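Local coordinates for hypothetical sugar ABC-transporter sugar binding protein (Arthrobacter globiformis, PDB 7BVT) that binds the cyclic tetrasaccharide cyclic alpha-maltosyl-1,6-maltose and probably delivers it to the membrane components of an ABC transporter for uptake, at residues L142-N147 and G256-E261; A171-L176 and S240-Y245; Y184-Q189 and Q232-L237; E195-N200 and A383-I388; E226-L231 and D400-A405. One frame throughout, in Å; residues are numbered along the deposited sequence.

All five contacts lie in one lobe of the bilobal solute-binding fold, the lobe that carries the C-terminal helices. Contact 1 pairs strands 140-147 and 258-262 at one side. Contacts 2 and 3 fall within the chain span between those strands, and their centres are about 10 Å apart. Contact 3 shares helix 225-239 with contact 5, about 13 Å away between centres. Contact 4 joins helix 195-207 to helix 377-392, whose successor, helix 398-415, serves contact 5. Contacts 4 and 5 bring in these late helices, so their segments alternate with those of contact 1. Leu-142, Tyr-187 and the start of helix 195-207 turn contacts 1, 3 and 4 toward the bound sugar.

Contact 1: residues L142-N147 and G256-E261; sequences LGYMYN and GGSAQE
Glu-261 O is gripped twice: Gly-143 N donates to it at 2.8 Å, from above the carbonyl plane, and the hydroxyl of Tyr-361 takes it from outside the pair. The return bond, Glu-261 N to Gly-143 O, is also 2.8 Å long, and the same carbonyl O is approached by Gln-260 CA in a CA-H...O contact. Met-145 and Ala-259 form the second hydrogen-bonded pair; the bond from Met-145 N to Ala-259 O is the straighter, with 172° at the hydrogen. Asn-147 N to Gly-257 O, 2.9 Å, ends the series where the strand gives way to a helix that the Asn-147 side chain caps through Leu-150 N. The strand segments run antiparallel at 158°.

Tyr-144 and Ser-258 lie on one face of the sheet. With CG of Tyr-144 anti to the backbone N (chi1 178°), the phenol swings across to the neighbouring strand, and its CZ meets Ser-258 CB at 3.3 Å. Ser-258 OG bonds to Gly-183 O. On the other face Met-145 crosses the Glu-261 side chain at about a right angle, SD lying 3.8 Å from Glu-261 CB. The Glu-261 carboxylate bends away to Glu-252, a like charge, so one of the two acids may hold a proton. The backbone bonds thus fix the register beside Leu-142, which touches the bound sugar.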
# COMPACT_ATOMS: atom_id res chain seq x y z
N LEU A 142 4.29 1.51 3.62
CA LEU A 142 5.45 2.40 3.42
C LEU A 142 6.19 2.52 4.73
O LEU A 142 5.59 2.74 5.77
CB LEU A 142 4.99 3.76 2.92
CG LEU A 142 4.55 3.79 1.47
CD1 LEU A 142 3.88 5.14 1.16
CD2 LEU A 142 5.69 3.61 0.55
N GLY A 143 7.51 2.50 4.60
CA GLY A 143 8.41 2.62 5.73
C GLY A 143 9.53 3.56 5.41
O GLY A 143 9.64 4.06 4.28
N TYR A 144 10.38 3.76 6.38
CA TYR A 144 11.58 4.61 6.21
C TYR A 144 12.78 3.71 5.99
O TYR A 144 13.03 2.85 6.81
CB TYR A 144 11.74 5.49 7.45
CG TYR A 144 12.96 6.38 7.44
CD1 TYR A 144 12.92 7.58 6.77
CD2 TYR A 144 14.13 6.02 8.08
CE1 TYR A 144 14.03 8.44 6.73
CE2 TYR A 144 15.24 6.84 8.02
CZ TYR A 144 15.20 8.03 7.32
OH TYR A 144 16.29 8.85 7.34
N MET A 145 13.48 3.94 4.91
CA MET A 145 14.75 3.21 4.63
C MET A 145 15.88 4.22 4.55
O MET A 145 15.68 5.34 4.13
CB MET A 145 14.70 2.45 3.32
CG MET A 145 14.02 1.16 3.36
SD MET A 145 14.50 0.21 1.86
CE MET A 145 13.64 -1.31 2.30
N TYR A 146 17.06 3.82 5.00
CA TYR A 146 18.20 4.73 5.01
C TYR A 146 19.48 3.97 4.73
O TYR A 146 19.55 2.75 4.96
CB TYR A 146 18.25 5.49 6.33
CG TYR A 146 18.63 4.68 7.53
CD1 TYR A 146 17.73 3.87 8.20
CD2 TYR A 146 19.92 4.78 8.05
CE1 TYR A 146 18.09 3.13 9.32
CE2 TYR A 146 20.27 4.11 9.21
CZ TYR A 146 19.38 3.24 9.82
OH TYR A 146 19.76 2.55 10.96
N ASN A 147 20.48 4.74 4.36
CA ASN A 147 21.82 4.20 3.99
C ASN A 147 22.73 4.36 5.21
O ASN A 147 23.09 5.50 5.54
CB ASN A 147 22.32 4.93 2.77
CG ASN A 147 23.70 4.50 2.28
OD1 ASN A 147 24.51 4.06 3.09
ND2 ASN A 147 23.90 4.64 1.00
N GLY A 256 22.08 8.86 -1.75
CA GLY A 256 21.12 9.62 -0.93
C GLY A 256 21.01 9.05 0.49
O GLY A 256 21.15 7.86 0.67
N GLY A 257 20.68 9.87 1.46
CA GLY A 257 20.55 9.41 2.83
C GLY A 257 19.41 8.38 3.02
O GLY A 257 19.58 7.47 3.81
N SER A 258 18.22 8.61 2.46
CA SER A 258 17.01 7.91 2.97
C SER A 258 15.84 8.18 2.03
O SER A 258 15.97 9.01 1.16
CB SER A 258 16.66 8.32 4.35
OG SER A 258 16.44 9.75 4.44
N ALA A 259 14.75 7.44 2.24
CA ALA A 259 13.52 7.57 1.43
C ALA A 259 12.41 6.80 2.11
O ALA A 259 12.68 5.82 2.81
CB ALA A 259 13.76 7.06 0.02
N GLN A 260 11.16 7.20 1.85
CA GLN A 260 10.05 6.27 2.13
C GLN A 260 10.09 5.17 1.08
O GLN A 260 10.24 5.48 -0.12
CB GLN A 260 8.71 7.00 2.11
CG GLN A 260 8.52 7.82 3.33
CD GLN A 260 7.24 8.61 3.43
OE1 GLN A 260 6.35 8.62 2.52
NE2 GLN A 260 7.14 9.27 4.56
N GLU A 261 10.02 3.93 1.53
CA GLU A 261 10.05 2.75 0.66
C GLU A 261 9.00 1.75 1.12
O GLU A 261 8.84 1.49 2.32
CB GLU A 261 11.46 2.11 0.67
CG GLU A 261 12.49 3.01 -0.01
CD GLU A 261 12.46 3.12 -1.51
OE1 GLU A 261 11.61 2.47 -2.17
OE2 GLU A 261 13.35 3.86 -2.05

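Contact 2: residues A171-L176 and S240-Y245; sequences AGQTIL and SGVSPY
Val-242 lies with both methyls against one turn of helix 165-179, the tight half of a contact that packs the loop after helix 225-239 at the periphery of this lobe, far from the sugar site. CG1, anti to the backbone N (chi1 168°), rests 3.7 Å from Gly-172 CA, while CG2 reaches Gln-173 N at 3.5 Å. The close approach depends on Gly-172: a beta carbon there would stand 2.4 Å from Val-242 CG1, a clash. One turn on, Leu-176 points its CD2 methyl at the loop, 3.5 Å from Ser-240 O and 3.6 Å from Gly-241 C. At phi 81° Gly-241 has a backbone shape that suits glycine.

Toward solvent the fit is looser. The Gln-173 chain, bent at chi2, crosses Val-242 at about a right angle and brings OE1 to 3.6 Å from Ser-240 CB, with no direct hydrogen bond between the segments. Instead a water bridges them, accepting from Gln-173 NE2 at 2.9 Å and donating to Ser-240 O at 2.6 Å. Gln-173 NE2 also bonds to Asp-177 of its own helix. Direct attachment here is therefore by van der Waals fit, with the polar link left to water.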
# COMPACT_ATOMS: atom_id res chain seq x y z
N ALA A 171 18.79 15.57 10.67
CA ALA A 171 19.72 14.52 10.18
C ALA A 171 19.93 14.67 8.68
O ALA A 171 21.06 14.52 8.22
CB ALA A 171 19.21 13.12 10.50
N GLY A 172 18.88 14.95 7.90
CA GLY A 172 19.07 15.16 6.47
C GLY A 172 19.94 16.37 6.21
O GLY A 172 20.67 16.32 5.22
N GLN A 173 19.76 17.43 6.98
CA GLN A 173 20.59 18.65 6.83
C GLN A 173 22.06 18.30 7.07
O GLN A 173 22.94 18.76 6.31
CB GLN A 173 20.12 19.75 7.76
CG GLN A 173 20.80 21.09 7.57
CD GLN A 173 20.40 21.75 6.28
OE1 GLN A 173 19.19 21.93 6.02
NE2 GLN A 173 21.39 22.11 5.47
N THR A 174 22.34 17.50 8.06
CA THR A 174 23.73 17.06 8.33
C THR A 174 24.28 16.28 7.14
O THR A 174 25.40 16.53 6.71
CB THR A 174 23.74 16.28 9.62
OG1 THR A 174 23.38 17.16 10.68
CG2 THR A 174 25.08 15.64 9.93
N ILE A 175 23.52 15.36 6.59
CA ILE A 175 23.98 14.59 5.41
C ILE A 175 24.28 15.55 4.27
O ILE A 175 25.34 15.44 3.61
CB ILE A 175 22.97 13.51 5.02
CG1 ILE A 175 22.88 12.44 6.09
CG2 ILE A 175 23.32 12.92 3.67
CD1 ILE A 175 21.73 11.44 5.88
N LEU A 176 23.40 16.51 4.00
CA LEU A 176 23.62 17.43 2.88
C LEU A 176 24.89 18.26 3.17
O LEU A 176 25.72 18.38 2.24
CB LEU A 176 22.39 18.30 2.71
CG LEU A 176 22.50 19.38 1.65
CD1 LEU A 176 22.61 18.76 0.25
CD2 LEU A 176 21.38 20.39 1.83
N SER A 240 15.26 23.58 1.78
CA SER A 240 16.60 23.43 2.45
C SER A 240 17.60 22.77 1.51
O SER A 240 18.80 22.75 1.89
CB SER A 240 16.47 22.67 3.74
OG SER A 240 16.01 21.34 3.52
N GLY A 241 17.16 22.12 0.43
CA GLY A 241 18.00 21.23 -0.38
C GLY A 241 18.18 19.83 0.17
O GLY A 241 18.83 19.01 -0.52
N VAL A 242 17.62 19.54 1.36
CA VAL A 242 17.71 18.16 1.94
C VAL A 242 17.01 17.16 1.02
O VAL A 242 17.55 16.05 0.82
CB VAL A 242 17.18 18.09 3.37
CG1 VAL A 242 17.01 16.64 3.83
CG2 VAL A 242 18.07 18.87 4.32
N SER A 243 15.89 17.55 0.41
CA SER A 243 15.09 16.70 -0.51
C SER A 243 14.82 17.43 -1.82
O SER A 243 13.78 18.06 -1.94
CB SER A 243 13.75 16.40 0.16
OG SER A 243 13.99 15.81 1.42
N PRO A 244 15.77 17.48 -2.78
CA PRO A 244 15.53 18.30 -3.96
C PRO A 244 14.28 17.88 -4.72
O PRO A 244 13.95 16.73 -4.78
CB PRO A 244 16.80 18.12 -4.81
CG PRO A 244 17.85 17.80 -3.79
CD PRO A 244 17.14 16.94 -2.76
N TYR A 245 13.69 18.86 -5.38
CA TYR A 245 12.57 18.65 -6.32
C TYR A 245 13.02 17.84 -7.53
O TYR A 245 14.15 18.06 -8.04
CB TYR A 245 11.98 19.99 -6.77
CG TYR A 245 10.95 19.80 -7.86
CD1 TYR A 245 9.79 19.09 -7.62
CD2 TYR A 245 11.15 20.30 -9.14
CE1 TYR A 245 8.83 18.92 -8.61
CE2 TYR A 245 10.23 20.11 -10.15
CZ TYR A 245 9.05 19.44 -9.88
OH TYR A 245 8.14 19.25 -10.90
O HOH W 1 20.60 23.93 3.35

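Contact 3: residues Y184-Q189 and Q232-L237; sequences YDLYTQ and QYWVDL
Leu-186 sets its CD2 methyl squarely over the six-membered ring of Trp-234, 3.7 Å from the centroid and 14° off the ring normal, a CH-pi contact over the face. Leu-186 CG is anti to its carbonyl carbon (chi1 -76°), which sends both methyls toward helix 225-239; CD1 lies 3.7 Å from Trp-234 O and 4.0 Å from Leu-237 CB. One leucine thus serves the indole with one branch and the helix backbone with the other. With Trp-234 CG beside the backbone N (chi1 -74°), the indole reaches out toward Leu-186, and its NE1 is held by Asn-204 OD1 of helix 195-207.

At the rim of the indole, in its plane, Tyr-187 O approaches Trp-234 CZ3 at 3.4 Å. Tyr-187 is the centre of an inverse gamma turn, and its buried carbonyl O has no hydrogen-bond partner in the model. In this lobe of the solute-binding fold the turn directs the Tyr-187 ring away from the helix and into the glycan pocket, where it touches a glucose unit. With an alanine in place of Trp-234, Leu-186 CD2 would probably lose the face it rests on, and Asn-204 OD1 its indole donor.

Tyr-184, two residues before Leu-186, meets Leu-237 obliquely, about one turn after Trp-234: its CD2 is 3.8 Å from Leu-237 CD1. That same methyl also lies above one face of the Tyr-233 ring, 3.8 Å from its plane and toward its rim. Gln-232 NE2 donates to Asp-236 OD1 at 2.9 Å, one turn along the helix.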
# COMPACT_ATOMS: atom_id res chain seq x y z
N TYR A 184 17.37 12.97 2.15
CA TYR A 184 16.05 12.27 2.14
C TYR A 184 15.39 12.51 0.78
O TYR A 184 15.24 13.68 0.41
CB TYR A 184 15.20 12.78 3.30
CG TYR A 184 13.78 12.26 3.30
CD1 TYR A 184 13.50 10.91 3.52
CD2 TYR A 184 12.72 13.13 3.18
CE1 TYR A 184 12.19 10.45 3.55
CE2 TYR A 184 11.41 12.67 3.23
CZ TYR A 184 11.14 11.34 3.45
OH TYR A 184 9.85 10.88 3.44
N ASP A 185 14.96 11.46 0.09
CA ASP A 185 14.26 11.64 -1.21
C ASP A 185 12.78 11.88 -0.94
O ASP A 185 12.20 11.08 -0.17
CB ASP A 185 14.40 10.42 -2.13
CG ASP A 185 15.79 10.19 -2.70
OD1 ASP A 185 16.71 10.95 -2.35
OD2 ASP A 185 15.89 9.24 -3.47
N LEU A 186 12.18 12.83 -1.65
CA LEU A 186 10.71 12.97 -1.73
C LEU A 186 10.24 12.57 -3.11
O LEU A 186 10.95 12.82 -4.12
CB LEU A 186 10.29 14.40 -1.42
CG LEU A 186 10.33 14.78 0.03
CD1 LEU A 186 10.17 16.28 0.11
CD2 LEU A 186 9.26 14.01 0.82
N TYR A 187 9.05 11.96 -3.15
CA TYR A 187 8.43 11.53 -4.42
C TYR A 187 7.63 12.72 -4.93
O TYR A 187 6.45 12.85 -4.61
CB TYR A 187 7.63 10.25 -4.21
CG TYR A 187 7.50 9.41 -5.45
CD1 TYR A 187 6.77 9.86 -6.54
CD2 TYR A 187 8.14 8.19 -5.54
CE1 TYR A 187 6.67 9.12 -7.70
CE2 TYR A 187 8.04 7.42 -6.69
CZ TYR A 187 7.30 7.90 -7.77
OH TYR A 187 7.20 7.18 -8.93
N THR A 188 8.29 13.63 -5.67
CA THR A 188 7.74 14.98 -5.90
C THR A 188 7.14 15.14 -7.29
O THR A 188 6.56 16.20 -7.48
CB THR A 188 8.82 16.05 -5.72
OG1 THR A 188 9.90 15.81 -6.62
CG2 THR A 188 9.41 16.11 -4.33
N GLN A 189 7.26 14.16 -8.20
CA GLN A 189 6.62 14.30 -9.53
C GLN A 189 5.41 13.36 -9.70
O GLN A 189 5.52 12.14 -9.46
CB GLN A 189 7.66 14.05 -10.61
CG GLN A 189 8.75 15.11 -10.56
CD GLN A 189 9.75 14.86 -11.66
OE1 GLN A 189 10.74 14.17 -11.47
NE2 GLN A 189 9.41 15.33 -12.85
N GLN A 232 3.90 21.71 4.34
CA GLN A 232 5.00 22.62 4.76
C GLN A 232 6.24 21.78 5.06
O GLN A 232 7.37 22.23 4.76
CB GLN A 232 4.60 23.41 5.99
CG GLN A 232 5.59 24.54 6.31
CD GLN A 232 5.57 25.59 5.21
OE1 GLN A 232 4.51 26.22 4.95
NE2 GLN A 232 6.70 25.78 4.55
N TYR A 233 6.04 20.57 5.56
CA TYR A 233 7.18 19.63 5.81
C TYR A 233 7.89 19.32 4.49
O TYR A 233 9.14 19.40 4.42
CB TYR A 233 6.67 18.38 6.50
CG TYR A 233 7.58 17.20 6.75
CD1 TYR A 233 8.80 17.32 7.37
CD2 TYR A 233 7.08 15.93 6.56
CE1 TYR A 233 9.56 16.22 7.70
CE2 TYR A 233 7.81 14.80 6.90
CZ TYR A 233 9.04 14.95 7.50
OH TYR A 233 9.74 13.85 7.89
N TRP A 234 7.13 18.86 3.49
CA TRP A 234 7.69 18.62 2.15
C TRP A 234 8.39 19.90 1.66
O TRP A 234 9.50 19.80 1.16
CB TRP A 234 6.64 18.14 1.14
CG TRP A 234 6.22 16.70 1.36
CD1 TRP A 234 5.87 16.10 2.55
CD2 TRP A 234 6.03 15.72 0.35
NE1 TRP A 234 5.55 14.78 2.33
CE2 TRP A 234 5.66 14.52 1.00
CE3 TRP A 234 6.21 15.70 -1.02
CZ2 TRP A 234 5.39 13.36 0.30
CZ3 TRP A 234 5.96 14.55 -1.73
CH2 TRP A 234 5.58 13.37 -1.07
N VAL A 235 7.72 21.04 1.73
CA VAL A 235 8.29 22.26 1.08
C VAL A 235 9.55 22.69 1.84
O VAL A 235 10.54 23.09 1.19
CB VAL A 235 7.24 23.38 1.01
CG1 VAL A 235 7.86 24.70 0.61
CG2 VAL A 235 6.13 22.98 0.04
N ASP A 236 9.56 22.49 3.15
CA ASP A 236 10.74 22.84 3.97
C ASP A 236 11.91 21.94 3.61
O ASP A 236 13.04 22.44 3.54
CB ASP A 236 10.50 22.75 5.47
CG ASP A 236 9.62 23.85 6.02
OD1 ASP A 236 9.34 24.78 5.29
OD2 ASP A 236 9.20 23.72 7.18
N LEU A 237 11.68 20.64 3.44
CA LEU A 237 12.73 19.67 3.00
C LEU A 237 13.30 20.10 1.64
O LEU A 237 14.52 20.05 1.46
CB LEU A 237 12.18 18.24 2.94
CG LEU A 237 11.93 17.62 4.31
CD1 LEU A 237 11.01 16.42 4.21
CD2 LEU A 237 13.27 17.20 4.94

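Contact 4: residues E195-N200 and A383-I388; sequences EGLTWN and AFAQEI. With GLC (alpha-D-glucopyranose), chain B; GLC (alpha-D-glucopyranose), chain C.
Helix segments 195-200 and 383-388 cross almost perpendicularly, at 87°, with axes 8.6 Å apart; Thr-198 and Ala-385 give the nearest alpha carbons, at 5.6 Å. In this solute-binding fold the crossing backs a sugar pocket: one side of helix 195-207 packs on helix 377-392, while its start bears Glu-195, Gly-196, Trp-199 and Asn-200 toward the glycan.

Leu-197 spreads its methyls, CD1 near Ala-385 O and CD2 at 4.0 Å from Ile-388 CG2. Thr-198 OG1 comes to the edge of the Phe-384 ring, 3.5 Å from CD2 and near the ring plane; its hydrogen bond goes to Gly-194 O. Ile-388 CG1 covers one face of that ring over its centre.

On the sugar side, two glucose units are joined by a 1,6 link, from O6 of the unit in chain C to C1 of the unit in chain B. Trp-199 takes an unusual first torsion (chi1 108°), laying one face of the indole under C6 of the chain C unit, 3.5 Å above the plane and toward the rim, and its NE1 donates to O6 of the chain B unit. Replacing Trp-199 with an alanine would probably cost the sugar this platform and leave that O6 without its indole donor. Glu-195 pairs with Arg-371, which also binds the glycan. The bond from Trp-199 NE1 to the chain B O6 is 3.1 Å long, 168° at the hydrogen, with O6 in the indole plane.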
# COMPACT_ATOMS: atom_id res chain seq x y z
N GLU A 195 0.23 8.68 -8.32
CA GLU A 195 0.05 7.88 -7.06
C GLU A 195 1.34 7.86 -6.23
O GLU A 195 1.24 7.84 -4.96
CB GLU A 195 -0.41 6.45 -7.33
CG GLU A 195 -0.97 5.77 -6.09
CD GLU A 195 -2.22 6.44 -5.58
OE1 GLU A 195 -2.88 7.14 -6.41
OE2 GLU A 195 -2.54 6.26 -4.37
N GLY A 196 2.53 7.87 -6.86
CA GLY A 196 3.78 8.00 -6.09
C GLY A 196 3.72 9.22 -5.18
O GLY A 196 4.02 9.11 -4.01
N LEU A 197 3.38 10.38 -5.70
CA LEU A 197 3.31 11.60 -4.87
C LEU A 197 2.19 11.44 -3.86
O LEU A 197 2.43 11.58 -2.65
CB LEU A 197 3.10 12.82 -5.79
CG LEU A 197 3.19 14.20 -5.14
CD1 LEU A 197 3.35 15.30 -6.20
CD2 LEU A 197 1.96 14.51 -4.32
N THR A 198 0.97 11.16 -4.32
CA THR A 198 -0.21 11.17 -3.45
C THR A 198 -0.02 10.19 -2.29
O THR A 198 -0.29 10.57 -1.15
CB THR A 198 -1.48 10.85 -4.24
OG1 THR A 198 -1.60 11.87 -5.22
CG2 THR A 198 -2.69 10.72 -3.36
N TRP A 199 0.38 8.96 -2.54
CA TRP A 199 0.32 7.92 -1.49
C TRP A 199 1.51 8.09 -0.53
O TRP A 199 1.36 7.75 0.64
CB TRP A 199 0.17 6.55 -2.11
CG TRP A 199 1.31 5.59 -2.11
CD1 TRP A 199 2.54 5.76 -2.68
CD2 TRP A 199 1.31 4.26 -1.57
NE1 TRP A 199 3.31 4.63 -2.47
CE2 TRP A 199 2.57 3.70 -1.81
CE3 TRP A 199 0.36 3.51 -0.89
CZ2 TRP A 199 2.88 2.39 -1.44
CZ3 TRP A 199 0.67 2.22 -0.51
CH2 TRP A 199 1.93 1.70 -0.72
N ASN A 200 2.60 8.70 -0.98
CA ASN A 200 3.69 9.09 -0.05
C ASN A 200 3.24 10.27 0.82
O ASN A 200 3.54 10.27 2.04
CB ASN A 200 4.96 9.39 -0.83
CG ASN A 200 5.75 8.14 -1.19
OD1 ASN A 200 5.80 7.74 -2.36
ND2 ASN A 200 6.28 7.51 -0.18
N ALA A 383 -5.49 14.50 -9.91
CA ALA A 383 -5.89 15.93 -9.76
C ALA A 383 -5.13 16.51 -8.56
O ALA A 383 -4.56 17.60 -8.64
CB ALA A 383 -7.35 16.13 -9.62
N PHE A 384 -5.09 15.72 -7.48
CA PHE A 384 -4.42 16.12 -6.23
C PHE A 384 -2.95 16.31 -6.50
O PHE A 384 -2.43 17.38 -6.13
CB PHE A 384 -4.62 15.06 -5.14
CG PHE A 384 -3.97 15.38 -3.83
CD1 PHE A 384 -4.57 16.24 -2.92
CD2 PHE A 384 -2.83 14.69 -3.45
CE1 PHE A 384 -3.96 16.47 -1.69
CE2 PHE A 384 -2.24 14.94 -2.24
CZ PHE A 384 -2.77 15.85 -1.38
N ALA A 385 -2.29 15.30 -7.05
CA ALA A 385 -0.83 15.27 -7.22
C ALA A 385 -0.39 16.45 -8.11
O ALA A 385 0.61 17.10 -7.81
CB ALA A 385 -0.38 13.94 -7.79
N GLN A 386 -1.15 16.75 -9.17
CA GLN A 386 -0.73 17.83 -10.10
C GLN A 386 -0.77 19.18 -9.38
O GLN A 386 0.06 20.04 -9.68
CB GLN A 386 -1.56 17.78 -11.39
CG GLN A 386 -1.11 16.60 -12.23
CD GLN A 386 -1.94 16.45 -13.48
OE1 GLN A 386 -3.13 16.79 -13.51
NE2 GLN A 386 -1.31 15.87 -14.49
N GLU A 387 -1.71 19.40 -8.49
CA GLU A 387 -1.81 20.70 -7.81
C GLU A 387 -0.72 20.76 -6.75
O GLU A 387 -0.10 21.81 -6.57
CB GLU A 387 -3.18 20.95 -7.23
CG GLU A 387 -4.24 21.13 -8.28
CD GLU A 387 -4.14 22.38 -9.13
OE1 GLU A 387 -3.20 23.17 -8.93
OE2 GLU A 387 -5.06 22.61 -9.97
N ILE A 388 -0.53 19.66 -6.02
CA ILE A 388 0.44 19.71 -4.90
C ILE A 388 1.83 19.92 -5.50
O ILE A 388 2.63 20.58 -4.87
CB ILE A 388 0.36 18.43 -4.05
CG1 ILE A 388 -1.00 18.32 -3.34
CG2 ILE A 388 1.51 18.33 -3.07
CD1 ILE A 388 -1.28 19.34 -2.28
C1 GLC B . 3.38 4.41 -6.39
C2 GLC B . 3.95 4.75 -7.78
C3 GLC B . 5.04 3.72 -8.10
C4 GLC B . 6.15 3.72 -7.04
C5 GLC B . 5.58 3.69 -5.59
C6 GLC B . 6.57 4.28 -4.61
O2 GLC B . 2.90 4.70 -8.76
O3 GLC B . 5.61 3.98 -9.40
O4 GLC B . 6.97 2.57 -7.28
O5 GLC B . 4.42 4.56 -5.42
O6 GLC B . 6.16 3.87 -3.31
C1 GLC C . 2.36 -0.70 -4.35
C2 GLC C . 1.06 -1.02 -3.68
C3 GLC C . -0.08 -0.32 -4.39
C4 GLC C . 0.24 1.18 -4.45
C5 GLC C . 1.54 1.38 -5.23
C6 GLC C . 1.91 2.87 -5.28
O2 GLC C . 0.96 -2.43 -3.58
O3 GLC C . -1.31 -0.60 -3.68
O4 GLC C . -0.76 1.90 -5.12
O5 GLC C . 2.57 0.72 -4.54
O6 GLC C . 2.79 3.06 -6.39

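Contact 5: residues E226-L231 and D400-A405; sequences EGAEAL and DALDAA
Leu-402 is the hub of the apolar contacts. Its CD1 methyl presses on the backbone of the facing helix, 3.5 Å from Ala-228 CA and 3.8 Å from Gly-227 C, and meets Ala-228 CB at 3.9 Å. Gly-227 bears no side chain and Ala-228 a single methyl, so a leucine branch can reach the main chain itself. The torsion that serves this is chi1 -76°, with CG of Leu-402 anti to the carbonyl carbon and CD1 carried outward from helix 398-415.

From the other side Leu-231 answers. Its CG is anti to the backbone N (chi1 -175°), and the chain slides past Leu-402 in the opposite direction, so that CD2 comes to 3.9 Å from Leu-402 CG and 4.2 Å from Ala-401 CB. Leu-231 also packs on Ile-388 and Leu-392 of helix 377-392. The contact therefore belongs to a helical layer of this lobe in which helix 225-239 rests on the two successive helices 377-392 and 398-415. The two short axes here lie 10.6 Å apart at 121°, wide spacing that the leucines span.

Hydrogen bonding is confined to each helix and its surroundings, and none crosses the contact. In the helices Leu-231 N bonds to Gly-227 O at 2.9 Å and Ala-405 N to Ala-401 O at 2.8 Å.

Charged groups sit round the outside. Asp-403 OD1 accepts from Asn-223 ND2, and Asn-223 also touches Leu-402. Glu-229 points away from helix 398-415, with its OE2 close to the like charge of Asp-287.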
# COMPACT_ATOMS: atom_id res chain seq x y z
N GLU A 226 -3.70 20.67 9.43
CA GLU A 226 -2.96 19.38 9.44
C GLU A 226 -2.38 19.19 8.06
O GLU A 226 -1.20 18.78 7.91
CB GLU A 226 -3.85 18.22 9.85
CG GLU A 226 -4.30 18.29 11.28
CD GLU A 226 -5.41 19.28 11.60
OE1 GLU A 226 -6.07 19.82 10.68
OE2 GLU A 226 -5.62 19.50 12.80
N GLY A 227 -3.21 19.38 7.03
CA GLY A 227 -2.72 19.33 5.64
C GLY A 227 -1.58 20.28 5.39
O GLY A 227 -0.64 19.94 4.67
N ALA A 228 -1.69 21.54 5.86
CA ALA A 228 -0.62 22.54 5.65
C ALA A 228 0.64 22.12 6.43
O ALA A 228 1.72 22.29 5.89
CB ALA A 228 -1.09 23.90 6.12
N GLU A 229 0.48 21.50 7.59
CA GLU A 229 1.66 21.01 8.37
C GLU A 229 2.40 19.97 7.51
O GLU A 229 3.64 20.02 7.37
CB GLU A 229 1.21 20.37 9.68
CG GLU A 229 2.37 20.06 10.59
CD GLU A 229 2.00 19.37 11.89
OE1 GLU A 229 0.83 19.42 12.27
OE2 GLU A 229 2.97 18.79 12.52
N ALA A 230 1.67 19.04 6.90
CA ALA A 230 2.30 17.97 6.10
C ALA A 230 2.92 18.58 4.85
O ALA A 230 4.04 18.20 4.46
CB ALA A 230 1.29 16.87 5.77
N LEU A 231 2.21 19.45 4.12
CA LEU A 231 2.80 20.04 2.89
C LEU A 231 3.96 21.00 3.23
O LEU A 231 4.94 21.05 2.46
CB LEU A 231 1.70 20.73 2.06
CG LEU A 231 2.19 21.27 0.71
CD1 LEU A 231 2.87 20.22 -0.13
CD2 LEU A 231 1.05 21.94 -0.07
N ASP A 400 -1.89 28.15 -1.26
CA ASP A 400 -2.55 28.21 -2.60
C ASP A 400 -2.61 26.81 -3.22
O ASP A 400 -3.62 26.50 -3.89
CB ASP A 400 -1.84 29.17 -3.55
CG ASP A 400 -2.01 30.64 -3.23
OD1 ASP A 400 -2.90 31.00 -2.46
OD2 ASP A 400 -1.24 31.39 -3.82
N ALA A 401 -1.62 25.96 -2.96
CA ALA A 401 -1.61 24.60 -3.57
C ALA A 401 -2.68 23.77 -2.86
O ALA A 401 -3.37 22.96 -3.51
CB ALA A 401 -0.21 24.01 -3.51
N LEU A 402 -2.87 23.92 -1.55
CA LEU A 402 -3.90 23.11 -0.87
C LEU A 402 -5.31 23.56 -1.30
O LEU A 402 -6.19 22.69 -1.43
CB LEU A 402 -3.75 23.15 0.65
CG LEU A 402 -2.60 22.29 1.16
CD1 LEU A 402 -2.19 22.74 2.53
CD2 LEU A 402 -3.00 20.82 1.16
N ASP A 403 -5.48 24.86 -1.46
CA ASP A 403 -6.75 25.40 -1.99
C ASP A 403 -6.98 24.84 -3.40
O ASP A 403 -8.12 24.38 -3.65
CB ASP A 403 -6.68 26.93 -2.07
CG ASP A 403 -6.88 27.71 -0.79
OD1 ASP A 403 -7.35 27.13 0.27
OD2 ASP A 403 -6.62 28.97 -0.87
N ALA A 404 -5.99 24.89 -4.27
CA ALA A 404 -6.11 24.42 -5.68
C ALA A 404 -6.37 22.92 -5.68
O ALA A 404 -7.28 22.44 -6.38
CB ALA A 404 -4.91 24.81 -6.48
N ALA A 405 -5.64 22.16 -4.86
CA ALA A 405 -5.84 20.70 -4.79
C ALA A 405 -7.26 20.37 -4.31
O ALA A 405 -7.86 19.46 -4.88
CB ALA A 405 -4.81 20.07 -3.88